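PDB 6DHT: xyloglucan-specific endo-beta-1,4-glucanase BoGH9A from Bacteroides ovatus, which hydrolyses internal beta-1,4-glucosidic linkages in the backbone of xyloglucans, releasing xyloglucan oligosaccharides. Local coordinates for residues 61-74 / 421-435. Residues are numbered along the deposited sequence; the frame is centred on the assembly and turned at random.
Sequences YTAKSAWSDKTRTT and QTPFHAPYGNDAKDF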
# COMPACT_ATOMS: atom_id res chain seq x y z
N TYR A 61 -14.27 -25.17 17.01
CA TYR A 61 -13.67 -25.66 15.79
C TYR A 61 -12.17 -25.61 15.86
O TYR A 61 -11.59 -24.65 16.38
CB TYR A 61 -14.14 -24.80 14.60
CG TYR A 61 -13.51 -25.17 13.28
CD1 TYR A 61 -13.97 -26.26 12.55
CD2 TYR A 61 -12.46 -24.43 12.75
CE1 TYR A 61 -13.40 -26.61 11.35
CE2 TYR A 61 -11.88 -24.78 11.54
CZ TYR A 61 -12.36 -25.86 10.83
OH TYR A 61 -11.80 -26.23 9.63
N THR A 62 -11.52 -26.64 15.32
CA THR A 62 -10.07 -26.68 15.23
C THR A 62 -9.67 -27.06 13.82
O THR A 62 -10.44 -27.70 13.11
CB THR A 62 -9.44 -27.69 16.22
OG1 THR A 62 -9.86 -29.01 15.88
CG2 THR A 62 -9.85 -27.37 17.63
N ALA A 63 -8.46 -26.67 13.43
CA ALA A 63 -7.93 -26.99 12.12
C ALA A 63 -6.42 -26.92 12.15
O ALA A 63 -5.83 -26.33 13.05
CB ALA A 63 -8.47 -26.01 11.08
N LYS A 64 -5.81 -27.51 11.13
CA LYS A 64 -4.39 -27.44 10.94
C LYS A 64 -4.12 -27.04 9.50
O LYS A 64 -4.92 -27.32 8.62
CB LYS A 64 -3.76 -28.81 11.22
CG LYS A 64 -4.00 -29.34 12.63
CD LYS A 64 -3.03 -30.47 12.98
CE LYS A 64 -3.31 -31.05 14.36
NZ LYS A 64 -2.29 -32.07 14.73
N SER A 65 -3.00 -26.34 9.30
CA SER A 65 -2.49 -26.08 7.96
C SER A 65 -1.73 -27.30 7.47
O SER A 65 -1.40 -28.18 8.26
CB SER A 65 -1.54 -24.88 7.97
OG SER A 65 -0.41 -25.15 8.77
N ALA A 66 -1.39 -27.31 6.19
CA ALA A 66 -0.71 -28.46 5.59
C ALA A 66 0.67 -28.68 6.18
O ALA A 66 1.17 -29.81 6.18
CB ALA A 66 -0.61 -28.27 4.09
N TRP A 67 1.29 -27.62 6.69
CA TRP A 67 2.72 -27.64 7.03
C TRP A 67 3.05 -27.61 8.53
O TRP A 67 4.20 -27.77 8.91
CB TRP A 67 3.42 -26.47 6.36
CG TRP A 67 2.85 -25.13 6.75
CD1 TRP A 67 3.13 -24.42 7.88
CD2 TRP A 67 1.92 -24.35 6.00
NE1 TRP A 67 2.43 -23.23 7.88
CE2 TRP A 67 1.67 -23.17 6.74
CE3 TRP A 67 1.26 -24.53 4.78
CZ2 TRP A 67 0.80 -22.18 6.28
CZ3 TRP A 67 0.40 -23.55 4.34
CH2 TRP A 67 0.17 -22.39 5.09
N SER A 68 2.04 -27.39 9.36
CA SER A 68 2.27 -27.26 10.79
C SER A 68 1.39 -28.24 11.54
O SER A 68 0.20 -28.36 11.24
CB SER A 68 1.99 -25.84 11.28
OG SER A 68 2.03 -25.78 12.71
N ASP A 69 1.97 -28.92 12.52
CA ASP A 69 1.21 -29.87 13.31
C ASP A 69 0.47 -29.20 14.46
O ASP A 69 -0.23 -29.87 15.23
CB ASP A 69 2.12 -30.97 13.85
CG ASP A 69 1.35 -32.22 14.25
OD1 ASP A 69 0.52 -32.68 13.43
OD2 ASP A 69 1.56 -32.71 15.38
N LYS A 70 0.58 -27.87 14.57
CA LYS A 70 -0.11 -27.15 15.63
C LYS A 70 -1.61 -27.24 15.41
O LYS A 70 -2.09 -27.14 14.28
CB LYS A 70 0.28 -25.67 15.65
CG LYS A 70 1.67 -25.33 16.14
CD LYS A 70 1.98 -23.88 15.75
CE LYS A 70 3.24 -23.35 16.39
NZ LYS A 70 3.48 -21.93 16.00
N THR A 71 -2.36 -27.40 16.50
CA THR A 71 -3.81 -27.35 16.48
C THR A 71 -4.22 -25.91 16.73
O THR A 71 -3.94 -25.34 17.78
CB THR A 71 -4.45 -28.23 17.58
OG1 THR A 71 -4.17 -29.61 17.33
CG2 THR A 71 -5.96 -28.05 17.63
N ARG A 72 -4.91 -25.31 15.75
CA ARG A 72 -5.40 -23.95 15.90
C ARG A 72 -6.88 -23.99 16.25
O ARG A 72 -7.67 -24.58 15.52
CB ARG A 72 -5.16 -23.20 14.59
CG ARG A 72 -3.81 -22.57 14.47
CD ARG A 72 -2.62 -23.54 14.45
NE ARG A 72 -1.38 -22.77 14.32
CZ ARG A 72 -0.66 -22.67 13.20
NH1 ARG A 72 0.40 -21.87 13.17
NH2 ARG A 72 -0.96 -23.36 12.11
N THR A 73 -7.28 -23.34 17.34
CA THR A 73 -8.66 -23.38 17.81
C THR A 73 -9.32 -22.02 17.64
O THR A 73 -8.82 -21.01 18.12
CB THR A 73 -8.72 -23.80 19.31
OG1 THR A 73 -7.99 -25.02 19.48
CG2 THR A 73 -10.16 -23.99 19.77
N THR A 74 -10.47 -22.01 16.98
CA THR A 74 -11.21 -20.79 16.73
C THR A 74 -12.14 -20.45 17.88
O THR A 74 -12.92 -21.30 18.34
CB THR A 74 -11.98 -20.94 15.42
OG1 THR A 74 -11.03 -21.05 14.35
CG2 THR A 74 -12.93 -19.77 15.17
N GLN A 421 -13.11 -22.22 7.26
CA GLN A 421 -12.54 -23.46 7.79
C GLN A 421 -11.03 -23.37 7.95
O GLN A 421 -10.39 -24.32 8.43
CB GLN A 421 -12.87 -24.64 6.88
CG GLN A 421 -14.28 -25.16 7.01
CD GLN A 421 -15.30 -24.24 6.44
OE1 GLN A 421 -15.32 -23.99 5.23
NE2 GLN A 421 -16.16 -23.70 7.30
N THR A 422 -10.43 -22.25 7.55
CA THR A 422 -8.99 -22.10 7.70
C THR A 422 -8.58 -21.99 9.19
O THR A 422 -9.36 -21.51 10.02
CB THR A 422 -8.45 -20.87 6.92
OG1 THR A 422 -9.09 -19.67 7.39
CG2 THR A 422 -8.70 -21.04 5.42
N PRO A 423 -7.36 -22.41 9.51
CA PRO A 423 -6.87 -22.27 10.89
C PRO A 423 -6.96 -20.87 11.45
O PRO A 423 -7.38 -20.69 12.60
CB PRO A 423 -5.42 -22.74 10.79
CG PRO A 423 -5.42 -23.71 9.68
CD PRO A 423 -6.42 -23.17 8.68
N PHE A 424 -6.65 -19.85 10.63
CA PHE A 424 -6.67 -18.48 11.14
C PHE A 424 -7.90 -17.69 10.68
O PHE A 424 -7.98 -16.49 10.89
CB PHE A 424 -5.36 -17.77 10.81
CG PHE A 424 -4.22 -18.24 11.67
CD1 PHE A 424 -4.16 -17.88 12.99
CD2 PHE A 424 -3.22 -19.02 11.14
CE1 PHE A 424 -3.14 -18.33 13.81
CE2 PHE A 424 -2.19 -19.47 11.96
CZ PHE A 424 -2.16 -19.10 13.28
N HIS A 425 -8.87 -18.40 10.11
CA HIS A 425 -10.18 -17.85 9.77
C HIS A 425 -10.08 -16.63 8.83
O HIS A 425 -10.65 -15.58 9.09
CB HIS A 425 -10.97 -17.49 11.04
CG HIS A 425 -12.45 -17.61 10.88
ND1 HIS A 425 -13.10 -18.83 10.89
CD2 HIS A 425 -13.41 -16.68 10.68
CE1 HIS A 425 -14.39 -18.64 10.72
NE2 HIS A 425 -14.61 -17.35 10.59
N ALA A 426 -9.31 -16.77 7.76
CA ALA A 426 -9.16 -15.69 6.76
C ALA A 426 -8.84 -16.28 5.41
O ALA A 426 -8.25 -17.33 5.30
CB ALA A 426 -8.06 -14.69 7.14
N PRO A 427 -9.19 -15.55 4.33
CA PRO A 427 -8.82 -16.07 3.02
C PRO A 427 -7.31 -16.19 2.83
O PRO A 427 -6.83 -17.11 2.16
CB PRO A 427 -9.38 -15.02 2.05
CG PRO A 427 -10.36 -14.25 2.79
CD PRO A 427 -10.10 -14.39 4.25
N TYR A 428 -6.58 -15.25 3.40
CA TYR A 428 -5.13 -15.24 3.31
C TYR A 428 -4.49 -16.05 4.45
O TYR A 428 -4.90 -15.94 5.60
CB TYR A 428 -4.62 -13.79 3.39
CG TYR A 428 -3.11 -13.73 3.42
CD1 TYR A 428 -2.36 -13.78 2.25
CD2 TYR A 428 -2.41 -13.69 4.62
CE1 TYR A 428 -0.99 -13.76 2.27
CE2 TYR A 428 -1.04 -13.67 4.65
CZ TYR A 428 -0.32 -13.73 3.47
OH TYR A 428 1.07 -13.69 3.48
N GLY A 429 -3.48 -16.85 4.11
CA GLY A 429 -2.57 -17.39 5.10
C GLY A 429 -2.57 -18.89 5.25
O GLY A 429 -1.91 -19.38 6.15
N ASN A 430 -3.28 -19.61 4.39
CA ASN A 430 -3.35 -21.07 4.50
C ASN A 430 -2.81 -21.82 3.28
O ASN A 430 -3.06 -23.02 3.12
CB ASN A 430 -4.77 -21.53 4.80
CG ASN A 430 -4.80 -22.87 5.53
OD1 ASN A 430 -3.95 -23.16 6.38
ND2 ASN A 430 -5.76 -23.70 5.18
N ASP A 431 -2.06 -21.11 2.45
CA ASP A 431 -1.36 -21.71 1.32
C ASP A 431 0.09 -21.29 1.42
O ASP A 431 0.38 -20.12 1.63
CB ASP A 431 -1.97 -21.22 0.01
CG ASP A 431 -1.45 -21.97 -1.21
OD1 ASP A 431 -0.22 -22.07 -1.41
OD2 ASP A 431 -2.29 -22.47 -1.99
N ALA A 432 1.02 -22.23 1.25
CA ALA A 432 2.44 -21.93 1.36
C ALA A 432 2.88 -20.85 0.38
O ALA A 432 3.82 -20.12 0.63
CB ALA A 432 3.27 -23.19 1.13
N LYS A 433 2.17 -20.75 -0.74
CA LYS A 433 2.53 -19.78 -1.76
C LYS A 433 2.10 -18.37 -1.37
O LYS A 433 2.37 -17.41 -2.10
CB LYS A 433 1.90 -20.16 -3.09
CG LYS A 433 2.50 -21.43 -3.67
CD LYS A 433 1.89 -21.80 -5.00
CE LYS A 433 2.75 -22.85 -5.69
NZ LYS A 433 2.25 -23.18 -7.05
N ASP A 434 1.41 -18.25 -0.24
CA ASP A 434 0.97 -16.95 0.27
C ASP A 434 2.13 -16.15 0.86
O ASP A 434 1.95 -14.98 1.22
CB ASP A 434 -0.05 -17.12 1.39
CG ASP A 434 -1.38 -17.65 0.93
OD1 ASP A 434 -1.62 -17.64 -0.30
OD2 ASP A 434 -2.21 -18.02 1.79
N PHE A 435 3.29 -16.78 1.00
CA PHE A 435 4.42 -16.18 1.71
C PHE A 435 5.63 -15.97 0.83
O PHE A 435 6.15 -16.90 0.22
CB PHE A 435 4.74 -17.04 2.93
CG PHE A 435 3.53 -17.31 3.75
CD1 PHE A 435 2.99 -16.32 4.54
CD2 PHE A 435 2.88 -18.53 3.67
CE1 PHE A 435 1.83 -16.53 5.26
CE2 PHE A 435 1.73 -18.76 4.39
CZ PHE A 435 1.19 -17.75 5.17
O HOH W 1 -6.37 -26.35 6.61
O HOH W 2 -2.77 -25.51 4.41
O HOH W 3 -9.01 -22.64 13.81
O HOH W 4 -11.55 -21.00 11.72
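Tyr61 and Gln421 make the one direct hydrogen bond between residues 61-74, in the Ig-like domain, and the 421-435 loop of the family 9 catalytic domain: Tyr61 OH donates to Gln421 O at 2.7 Å, in the carbonyl plane and on a lone pair. CG anti to the backbone N (chi1 176°) carries the ring out to this carbonyl. Ala63 CB then meets the ring of Pro423, whose CG also presses on the Lys64-Ser65 peptide, 3.6 Å from Ser65 N. Water 1 links Lys64 O to Asn430 ND2, and water 2 joins Ala66 N to Asn430 O. The indole rim of Trp67 abuts the 430-432 backbone, CZ3 3.4 Å from Ala432 N, and CH2 lies 4.0 Å from Phe435 CE2; NE1 bonds Asp534 OD1. Arg72 packs its CB on Pro423 CB (3.8 Å) and lays one guanidinium face over Phe424 CE2, the planes inclined by 68°; Asp36 pairs with its NE. A leucine here would probably leave Asp36 with Lys70 but without the guanidinium, and uncover part of the Phe424 ring. Thr74 OG1 donates to water 3, which donates to Pro423 O, and accepts from water 4, which also donates to Thr422 O. The contact exemplifies an interdomain seam of apolar packing, its polar links mostly water-borne.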